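Heat shock protein, putative (Plasmodium falciparum, PDB 1Y6Z) probably acts as an ATP-dependent folding chaperone of the Hsp90 family, of which this chain supplies the middle domain. Local coordinates at residues D84-S89 and S122-R127; K137-K140 and D145-T148; S192-M197 and N249-Y254; Y205-E210 and Q216-L221. All blocks are in the same frame, centred on the assembly; numbering follows the deposited sequence.

Interaction 1 (D84-S89 and S122-R127)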
# COMPACT_ATOMS: atom_id res chain seq x y z
N ASP B 84 19.57 13.59 -17.64
CA ASP B 84 18.17 13.68 -17.25
C ASP B 84 17.21 12.70 -17.99
O ASP B 84 16.07 13.04 -18.32
CB ASP B 84 17.69 15.14 -17.32
CG ASP B 84 17.74 15.73 -18.74
OD1 ASP B 84 18.00 15.00 -19.75
OD2 ASP B 84 17.48 16.96 -18.83
N LYS B 85 17.69 11.49 -18.23
CA LYS B 85 16.93 10.50 -18.97
C LYS B 85 16.69 9.24 -18.16
O LYS B 85 16.41 8.16 -18.71
CB LYS B 85 17.64 10.16 -20.29
CG LYS B 85 17.86 11.38 -21.16
CD LYS B 85 18.86 11.13 -22.26
CE LYS B 85 18.66 12.14 -23.36
NZ LYS B 85 17.19 12.41 -23.53
N PHE B 86 16.75 9.37 -16.84
CA PHE B 86 16.57 8.23 -15.98
C PHE B 86 15.13 7.64 -16.05
O PHE B 86 14.91 6.46 -15.73
CB PHE B 86 16.95 8.59 -14.56
CG PHE B 86 17.01 7.43 -13.68
CD1 PHE B 86 18.09 6.56 -13.75
CD2 PHE B 86 15.94 7.13 -12.82
CE1 PHE B 86 18.13 5.44 -12.93
CE2 PHE B 86 15.97 6.00 -12.01
CZ PHE B 86 17.07 5.16 -12.05
N SER B 87 14.17 8.48 -16.44
CA SER B 87 12.78 8.10 -16.61
C SER B 87 12.50 7.06 -17.72
O SER B 87 11.42 6.43 -17.72
CB SER B 87 11.95 9.35 -16.88
OG SER B 87 11.84 10.14 -15.71
N GLU B 88 13.44 6.89 -18.66
CA GLU B 88 13.36 5.87 -19.73
C GLU B 88 13.33 4.42 -19.21
O GLU B 88 12.96 3.49 -19.94
CB GLU B 88 14.57 5.96 -20.64
CG GLU B 88 14.58 7.08 -21.63
CD GLU B 88 15.75 6.92 -22.61
OE1 GLU B 88 15.80 5.87 -23.30
OE2 GLU B 88 16.60 7.84 -22.67
N SER B 89 13.74 4.23 -17.97
CA SER B 89 13.69 2.92 -17.37
C SER B 89 12.50 2.72 -16.39
O SER B 89 12.26 1.58 -15.93
CB SER B 89 15.06 2.61 -16.72
OG SER B 89 15.37 3.58 -15.73
N SER B 122 16.97 -1.66 -11.51
CA SER B 122 15.67 -2.23 -11.35
C SER B 122 15.14 -2.03 -9.91
O SER B 122 13.96 -1.80 -9.70
CB SER B 122 15.77 -3.71 -11.67
OG SER B 122 14.51 -4.30 -11.76
N ILE B 123 16.03 -2.17 -8.94
CA ILE B 123 15.72 -1.95 -7.54
C ILE B 123 15.36 -0.48 -7.30
O ILE B 123 14.36 -0.16 -6.64
CB ILE B 123 16.92 -2.33 -6.69
CG1 ILE B 123 16.92 -3.86 -6.50
CG2 ILE B 123 16.94 -1.54 -5.37
CD1 ILE B 123 18.27 -4.42 -6.24
N ILE B 124 16.18 0.41 -7.83
CA ILE B 124 15.90 1.84 -7.68
C ILE B 124 14.54 2.18 -8.33
O ILE B 124 13.71 2.86 -7.71
CB ILE B 124 17.07 2.74 -8.20
CG1 ILE B 124 18.33 2.49 -7.35
CG2 ILE B 124 16.68 4.23 -8.10
CD1 ILE B 124 19.59 3.14 -7.89
N ASN B 125 14.32 1.70 -9.56
CA ASN B 125 13.07 1.89 -10.28
C ASN B 125 11.86 1.45 -9.47
O ASN B 125 10.86 2.17 -9.38
CB ASN B 125 13.09 1.15 -11.61
CG ASN B 125 14.08 1.76 -12.61
OD1 ASN B 125 14.43 1.13 -13.61
ND2 ASN B 125 14.56 2.98 -12.31
N LYS B 126 11.93 0.24 -8.91
CA LYS B 126 10.84 -0.29 -8.11
C LYS B 126 10.49 0.58 -6.90
O LYS B 126 9.34 0.76 -6.62
CB LYS B 126 11.16 -1.73 -7.65
CG LYS B 126 9.87 -2.51 -7.37
CD LYS B 126 10.13 -3.74 -6.49
CE LYS B 126 8.90 -4.01 -5.64
NZ LYS B 126 8.90 -5.42 -5.14
N ARG B 127 11.50 1.09 -6.20
CA ARG B 127 11.35 1.91 -4.98
C ARG B 127 10.72 3.25 -5.40
O ARG B 127 9.88 3.82 -4.69
CB ARG B 127 12.73 2.24 -4.45
CG ARG B 127 13.29 1.61 -3.13
CD ARG B 127 13.04 0.18 -2.89
NE ARG B 127 14.05 -0.48 -2.02
CZ ARG B 127 14.31 -0.19 -0.73
NH1 ARG B 127 15.22 -0.91 -0.06
NH2 ARG B 127 13.68 0.80 -0.10
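F86 and N125 meet at a slant: the terminal amide of N125 lies obliquely against CE2 and CZ at the far end of the F86 phenyl ring, and the two planes are turned 61° apart. I124 comes to the same end of the ring from one residue earlier on the helix. Its side chain crosses that of F86 at about a right angle, and the CG2 branch of I124 lies 4.1 Å from F86 CZ. The phenyl group reaches this far because its CG is turned opposite the backbone N (chi1 -170°), which sends the ring out from the short 3-10 turn.

S89 sits over one face of the ring. Its OG donates a hydrogen bond to F86 O at 2.9 Å, slightly out of the carbonyl plane. The C=O···donor angle of this bond is 156°. The same S89 OG stands 4.2 Å above the F86 ring plane, over its centre. The serine is thus fixed to F86 while its side chain also faces N125.

Around this site, F86 also packs on L121 and I128 of helix 121-141 and on V101 of strand 98-103. I124 reaches V101 and S103 of that strand and F47 of strand 47-53, which seats the helix on the five-stranded mixed sheet.

Interaction 2 (K137-K140 and D145-T148)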
# COMPACT_ATOMS: atom_id res chain seq x y z
N LYS B 137 -1.44 8.44 -3.24
CA LYS B 137 -2.50 8.03 -2.26
C LYS B 137 -2.63 8.96 -1.09
O LYS B 137 -3.73 9.18 -0.58
CB LYS B 137 -2.27 6.65 -1.71
CG LYS B 137 -2.65 5.54 -2.63
CD LYS B 137 -2.97 4.32 -1.73
CE LYS B 137 -1.74 3.86 -0.96
NZ LYS B 137 -1.62 4.53 0.38
N GLY B 138 -1.50 9.51 -0.66
CA GLY B 138 -1.52 10.57 0.35
C GLY B 138 -2.23 11.81 -0.17
O GLY B 138 -2.96 12.46 0.56
N LEU B 139 -1.99 12.16 -1.42
CA LEU B 139 -2.61 13.35 -1.97
C LEU B 139 -4.12 13.14 -2.06
O LEU B 139 -4.88 14.04 -1.73
CB LEU B 139 -2.00 13.72 -3.30
CG LEU B 139 -2.28 15.11 -3.91
CD1 LEU B 139 -1.68 16.25 -3.05
CD2 LEU B 139 -1.71 15.15 -5.30
N LYS B 140 -4.56 11.96 -2.45
CA LYS B 140 -5.99 11.59 -2.44
C LYS B 140 -6.61 11.68 -1.03
O LYS B 140 -7.68 12.26 -0.87
CB LYS B 140 -6.17 10.18 -2.97
CG LYS B 140 -7.69 9.78 -3.12
CD LYS B 140 -7.79 8.44 -3.75
CE LYS B 140 -9.28 7.95 -3.67
NZ LYS B 140 -9.37 6.72 -4.42
N ASP B 145 -9.18 19.53 -3.08
CA ASP B 145 -9.16 20.32 -4.30
C ASP B 145 -7.90 20.01 -5.07
O ASP B 145 -7.94 19.94 -6.29
CB ASP B 145 -9.18 21.82 -4.02
CG ASP B 145 -7.89 22.29 -3.37
OD1 ASP B 145 -7.45 21.63 -2.38
OD2 ASP B 145 -7.30 23.30 -3.87
N LYS B 146 -6.78 19.87 -4.36
CA LYS B 146 -5.52 19.52 -5.01
C LYS B 146 -5.59 18.15 -5.69
O LYS B 146 -5.02 17.96 -6.75
CB LYS B 146 -4.35 19.60 -4.05
CG LYS B 146 -3.83 21.02 -3.89
CD LYS B 146 -2.73 21.12 -2.83
CE LYS B 146 -1.40 20.59 -3.31
NZ LYS B 146 -0.38 20.93 -2.34
N TRP B 147 -6.30 17.20 -5.07
CA TRP B 147 -6.49 15.90 -5.66
C TRP B 147 -7.29 15.97 -6.98
O TRP B 147 -6.96 15.29 -7.96
CB TRP B 147 -7.18 14.94 -4.68
CG TRP B 147 -7.42 13.60 -5.31
CD1 TRP B 147 -8.62 13.03 -5.59
CD2 TRP B 147 -6.43 12.66 -5.72
NE1 TRP B 147 -8.45 11.81 -6.18
CE2 TRP B 147 -7.11 11.55 -6.29
CE3 TRP B 147 -5.02 12.67 -5.73
CZ2 TRP B 147 -6.45 10.46 -6.81
CZ3 TRP B 147 -4.36 11.57 -6.25
CH2 TRP B 147 -5.07 10.49 -6.77
N THR B 148 -8.37 16.77 -7.01
CA THR B 148 -9.14 16.86 -8.24
C THR B 148 -8.32 17.51 -9.37
O THR B 148 -8.38 17.05 -10.49
CB THR B 148 -10.52 17.60 -8.05
OG1 THR B 148 -11.28 16.94 -7.04
CG2 THR B 148 -11.30 17.60 -9.38
O HOH W 1 -9.60 8.58 -6.65
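K140 lies across the face of the W147 indole, and its side chain can be followed from there outward. K140 CB stands 3.6 Å from the centroid of the six-membered ring of W147 and only 7° off the ring normal, a CH-pi contact almost straight above the middle. K140 CG moves toward the pyrrole side, 3.7 Å from W147 CE2 and equally close to NE1. K140 CD drifts back toward the benzene side, 3.9 Å from W147 CZ2. CE then carries the chain past the indole to NZ, which forms a salt bridge with D189 and donates a hydrogen bond to a water, 2.9 Å from K140 NZ. That water also takes a weak bond from W147 NE1, whose stronger partner is E177. With CG opposite the backbone N (chi1 -174°) and the rest extended, the lysine lays its methylenes on the ring and still delivers its charge beyond it.

The backbone joins in: K140 N is 3.4 Å from W147 CE3. L139 meets the same corner of the indole obliquely, L139 CB being 4.0 Å from W147 CE3, while its CD1 grazes the aliphatic part of K146.

This is a helical hairpin: the sheet-packed helix 121-141 leads through a very short link into the first turn of helix 145-164, which probably belongs to the helical linker between the two alpha-beta-alpha parts, as in Hsp90 relatives.

Interaction 3 (S192-M197 and N249-Y254)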
# COMPACT_ATOMS: atom_id res chain seq x y z
N SER B 192 -15.88 3.71 -4.17
CA SER B 192 -17.11 4.35 -3.81
C SER B 192 -18.26 3.77 -4.62
O SER B 192 -19.35 3.56 -4.07
CB SER B 192 -17.07 5.86 -3.98
OG SER B 192 -16.10 6.46 -3.14
N TYR B 193 -18.01 3.48 -5.89
CA TYR B 193 -18.97 2.74 -6.70
C TYR B 193 -19.29 1.41 -6.04
O TYR B 193 -20.46 1.06 -5.91
CB TYR B 193 -18.50 2.53 -8.14
CG TYR B 193 -19.48 1.79 -9.07
CD1 TYR B 193 -20.12 2.46 -10.12
CD2 TYR B 193 -19.73 0.43 -8.91
CE1 TYR B 193 -20.96 1.78 -10.99
CE2 TYR B 193 -20.61 -0.23 -9.75
CZ TYR B 193 -21.22 0.43 -10.77
OH TYR B 193 -22.09 -0.29 -11.59
N ILE B 194 -18.26 0.64 -5.70
CA ILE B 194 -18.42 -0.66 -5.06
C ILE B 194 -19.30 -0.55 -3.79
O ILE B 194 -20.21 -1.35 -3.60
CB ILE B 194 -17.07 -1.32 -4.71
CG1 ILE B 194 -16.39 -1.81 -6.00
CG2 ILE B 194 -17.28 -2.50 -3.70
CD1 ILE B 194 -14.94 -2.24 -5.86
N GLU B 195 -19.00 0.46 -2.96
CA GLU B 195 -19.74 0.84 -1.74
C GLU B 195 -21.23 1.02 -1.98
O GLU B 195 -22.07 0.64 -1.16
CB GLU B 195 -19.10 2.13 -1.16
CG GLU B 195 -20.05 3.24 -0.65
CD GLU B 195 -19.39 4.65 -0.46
OE1 GLU B 195 -20.09 5.66 -0.68
OE2 GLU B 195 -18.20 4.77 -0.06
N ASN B 196 -21.55 1.59 -3.14
CA ASN B 196 -22.91 1.96 -3.49
C ASN B 196 -23.67 0.90 -4.26
O ASN B 196 -24.77 1.14 -4.69
CB ASN B 196 -22.91 3.29 -4.26
CG ASN B 196 -22.77 4.48 -3.35
OD1 ASN B 196 -23.53 4.61 -2.38
ND2 ASN B 196 -21.79 5.35 -3.63
N MET B 197 -23.10 -0.29 -4.42
CA MET B 197 -23.71 -1.35 -5.24
C MET B 197 -24.99 -1.88 -4.58
O MET B 197 -25.07 -2.02 -3.37
CB MET B 197 -22.75 -2.53 -5.49
CG MET B 197 -21.53 -2.25 -6.44
SD MET B 197 -20.42 -3.62 -6.72
CE MET B 197 -21.31 -4.65 -7.84
N ASN B 249 -8.67 -8.50 -16.02
CA ASN B 249 -8.32 -9.14 -14.71
C ASN B 249 -9.08 -8.62 -13.52
O ASN B 249 -8.66 -8.82 -12.37
CB ASN B 249 -6.82 -9.25 -14.42
CG ASN B 249 -6.29 -10.70 -14.52
OD1 ASN B 249 -6.62 -11.45 -15.46
ND2 ASN B 249 -5.43 -11.09 -13.56
N LYS B 250 -10.21 -7.97 -13.81
CA LYS B 250 -11.19 -7.56 -12.80
C LYS B 250 -10.69 -6.35 -12.00
O LYS B 250 -9.59 -5.84 -12.23
CB LYS B 250 -11.51 -8.73 -11.85
CG LYS B 250 -12.16 -10.00 -12.51
CD LYS B 250 -12.46 -11.02 -11.41
CE LYS B 250 -13.58 -11.97 -11.78
NZ LYS B 250 -14.36 -12.36 -10.56
N TYR B 251 -11.51 -5.92 -11.05
CA TYR B 251 -11.09 -4.91 -10.09
C TYR B 251 -11.52 -5.37 -8.74
O TYR B 251 -12.72 -5.36 -8.41
CB TYR B 251 -11.68 -3.52 -10.38
CG TYR B 251 -11.29 -2.51 -9.30
CD1 TYR B 251 -9.96 -2.02 -9.20
CD2 TYR B 251 -12.21 -2.08 -8.35
CE1 TYR B 251 -9.61 -1.13 -8.19
CE2 TYR B 251 -11.86 -1.17 -7.34
CZ TYR B 251 -10.53 -0.72 -7.28
OH TYR B 251 -10.17 0.16 -6.34
N LYS B 252 -10.53 -5.76 -7.94
CA LYS B 252 -10.74 -6.22 -6.57
C LYS B 252 -11.80 -7.32 -6.59
O LYS B 252 -12.67 -7.37 -5.74
CB LYS B 252 -11.09 -5.08 -5.59
CG LYS B 252 -9.97 -4.03 -5.35
CD LYS B 252 -10.27 -3.05 -4.19
CE LYS B 252 -9.15 -2.00 -4.09
NZ LYS B 252 -9.54 -0.76 -3.33
N GLY B 253 -11.72 -8.17 -7.61
CA GLY B 253 -12.55 -9.38 -7.74
C GLY B 253 -13.87 -9.18 -8.48
O GLY B 253 -14.60 -10.15 -8.70
N TYR B 254 -14.16 -7.93 -8.85
CA TYR B 254 -15.37 -7.54 -9.61
C TYR B 254 -15.13 -7.53 -11.10
O TYR B 254 -14.12 -7.01 -11.56
CB TYR B 254 -15.86 -6.16 -9.19
CG TYR B 254 -16.34 -6.12 -7.78
CD1 TYR B 254 -15.50 -5.73 -6.76
CD2 TYR B 254 -17.62 -6.54 -7.46
CE1 TYR B 254 -15.95 -5.71 -5.43
CE2 TYR B 254 -18.09 -6.52 -6.16
CZ TYR B 254 -17.24 -6.12 -5.15
OH TYR B 254 -17.70 -6.11 -3.85
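With CG1 set opposite the carbonyl carbon (chi1 -72°) and CD1 continuing extended, I194 sends the tip of its longer branch between Y251 and Y254, where CD1 touches both rings. I194 CD1 lies near the plane of the Y251 ring, at its edge, 3.6 Å from Y251 CE2. I194 CG1 lies over the face of Y254, and CD1, displaced beyond it, is 3.6 Å from Y254 CE1. The shorter branch places I194 CG2 at 3.6 Å from Y254 OH.

M197 bends at chi3 (76°) and approaches the same side of the Y254 ring as the isoleucine, from nearer CE2. M197 SD is 4.4 Å from the Y254 ring centroid and 37° off the normal, an oblique Met-aromatic contact in which the two side chains slide past each other in opposite directions.

Here the end of helix 190-195 meets the loop between helix 237-249 and strand 256-258. Both tyrosines are the ends of a type I' beta turn, 251-254, closed by a pair of backbone bonds: Y251 N to Y254 O at 2.9 Å and Y254 N to Y251 O at 3.0 Å. Y254 also packs on I204 of strand 204-208, and I194 touches R127 of the second subunit. D191, next to the 192-197 segment, accepts a hydrogen bond from Y251 OH and forms a salt bridge with K252.

No hydrogen bond links the two segments, so the join rests on methyl, sulfur and ring surfaces.

Interaction 4 (Y205-E210 and Q216-L221)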
# COMPACT_ATOMS: atom_id res chain seq x y z
N TYR B 205 -20.54 -1.62 -13.91
CA TYR B 205 -20.90 -1.39 -15.32
C TYR B 205 -20.31 -0.10 -15.80
O TYR B 205 -20.18 0.81 -15.02
CB TYR B 205 -22.42 -1.35 -15.51
CG TYR B 205 -23.06 -2.68 -15.17
CD1 TYR B 205 -23.51 -2.95 -13.86
CD2 TYR B 205 -23.16 -3.68 -16.13
CE1 TYR B 205 -24.07 -4.21 -13.54
CE2 TYR B 205 -23.72 -4.92 -15.84
CZ TYR B 205 -24.18 -5.17 -14.55
OH TYR B 205 -24.71 -6.41 -14.30
N TYR B 206 -19.97 -0.04 -17.09
CA TYR B 206 -19.68 1.23 -17.74
C TYR B 206 -20.25 1.33 -19.15
O TYR B 206 -20.61 0.33 -19.73
CB TYR B 206 -18.16 1.50 -17.76
CG TYR B 206 -17.38 0.72 -18.78
CD1 TYR B 206 -17.10 1.28 -20.02
CD2 TYR B 206 -16.90 -0.54 -18.49
CE1 TYR B 206 -16.36 0.59 -20.96
CE2 TYR B 206 -16.17 -1.26 -19.44
CZ TYR B 206 -15.91 -0.67 -20.67
OH TYR B 206 -15.17 -1.35 -21.59
N ILE B 207 -20.30 2.54 -19.69
CA ILE B 207 -20.85 2.78 -21.05
C ILE B 207 -20.11 3.87 -21.83
O ILE B 207 -20.04 5.03 -21.39
CB ILE B 207 -22.38 3.10 -21.00
CG1 ILE B 207 -22.95 3.26 -22.42
CG2 ILE B 207 -22.71 4.36 -20.14
CD1 ILE B 207 -24.46 3.01 -22.49
N SER B 208 -19.58 3.50 -23.01
CA SER B 208 -19.06 4.50 -23.96
C SER B 208 -20.04 5.66 -24.17
O SER B 208 -21.18 5.46 -24.64
CB SER B 208 -18.71 3.85 -25.31
OG SER B 208 -17.66 2.89 -25.17
N GLY B 209 -19.60 6.85 -23.79
CA GLY B 209 -20.38 8.07 -23.93
C GLY B 209 -19.64 9.05 -24.82
O GLY B 209 -18.45 8.86 -25.14
N GLU B 210 -20.36 10.10 -25.23
CA GLU B 210 -19.84 11.13 -26.12
C GLU B 210 -19.62 12.40 -25.32
O GLU B 210 -18.69 13.18 -25.60
CB GLU B 210 -20.84 11.36 -27.27
CG GLU B 210 -20.52 12.49 -28.24
CD GLU B 210 -19.35 12.20 -29.18
OE1 GLU B 210 -18.85 13.17 -29.79
OE2 GLU B 210 -18.93 11.02 -29.30
N GLN B 216 -25.72 9.21 -20.36
CA GLN B 216 -26.82 8.56 -19.64
C GLN B 216 -28.15 8.54 -20.39
O GLN B 216 -29.10 7.88 -19.97
CB GLN B 216 -27.00 9.15 -18.23
CG GLN B 216 -27.01 10.65 -18.15
CD GLN B 216 -27.56 11.15 -16.82
OE1 GLN B 216 -27.36 10.52 -15.77
NE2 GLN B 216 -28.25 12.28 -16.87
N ASN B 217 -28.21 9.26 -21.51
CA ASN B 217 -29.38 9.28 -22.38
C ASN B 217 -29.51 8.02 -23.21
O ASN B 217 -30.57 7.79 -23.82
CB ASN B 217 -29.38 10.50 -23.29
CG ASN B 217 -30.31 11.58 -22.80
OD1 ASN B 217 -30.15 12.09 -21.68
ND2 ASN B 217 -31.31 11.91 -23.62
N SER B 218 -28.45 7.23 -23.23
CA SER B 218 -28.42 5.99 -23.99
C SER B 218 -29.63 5.08 -23.69
O SER B 218 -30.02 4.91 -22.53
CB SER B 218 -27.10 5.25 -23.76
OG SER B 218 -26.98 4.13 -24.63
N PRO B 219 -30.26 4.57 -24.76
CA PRO B 219 -31.27 3.49 -24.76
C PRO B 219 -30.77 2.17 -24.17
O PRO B 219 -31.48 1.55 -23.38
CB PRO B 219 -31.57 3.33 -26.26
CG PRO B 219 -31.33 4.71 -26.81
CD PRO B 219 -30.08 5.14 -26.10
N SER B 220 -29.56 1.76 -24.55
CA SER B 220 -28.89 0.56 -24.01
C SER B 220 -28.80 0.53 -22.48
O SER B 220 -28.48 -0.49 -21.90
CB SER B 220 -27.49 0.44 -24.61
OG SER B 220 -26.82 1.70 -24.57
N LEU B 221 -29.09 1.65 -21.83
CA LEU B 221 -29.06 1.76 -20.37
C LEU B 221 -30.35 1.36 -19.65
O LEU B 221 -30.34 1.16 -18.43
CB LEU B 221 -28.66 3.18 -19.96
CG LEU B 221 -27.15 3.46 -20.00
CD1 LEU B 221 -26.90 4.93 -19.78
CD2 LEU B 221 -26.36 2.57 -19.00
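A strand meets a loop here through one apolar tip: CD1 of I207, on strand 204-208, fits against the turn at S218, S220 and L221 that leads into helix 222-226. The isoleucine turns CG1 opposite its backbone N (chi1 -176°), which thrusts CD1 away from the strand and into the bend of the loop. There L221 receives it at its branch point, L221 CG standing 3.7 Å from I207 CD1, with both leucine methyls only slightly farther off.

The strand is the middle one of a three-stranded parallel sheet, between 231-234 and 256-258, and the loop belongs to the helical connection that carries the chain from 204-208 to 231-234, a beta-alpha-beta crossover. I207 points to the face covered by this connection, where it also packs on V231, F233 and V259. Its neighbour Y206 points to the other face, against helix 237-249, as expected of an alpha-beta-alpha layered fold.

Two serine hydroxyls lie beside the same methyl: S220 OG is 3.4 Å from I207 CD1 and S218 OG is 3.5 Å from I207 CD1. The very short separation of the two hydroxyls is doubtful.

Interactions 1, 2 and 3 follow one another along the chain, and interaction 4 is nested inside the loop that interaction 3 closes. Helix 121-141 carries both interaction 1 and interaction 2, whose centres lie 24 Å apart on opposite sides of the chain's centre; it leads from the five-stranded mixed sheet to the middle helices. Interactions 3 and 4 lie together at the far end, 19 Å between centres, and touch where Y193 OH meets Y205 N at 3.1 Å, probably a hydrogen bond. The centres of interactions 1 and 4 are about 40 Å apart, reflecting an elongated domain. R127 of interaction 1 forms a salt bridge with E195, in segment 192-197 of the second subunit, so these regions meet across the crystal dimer.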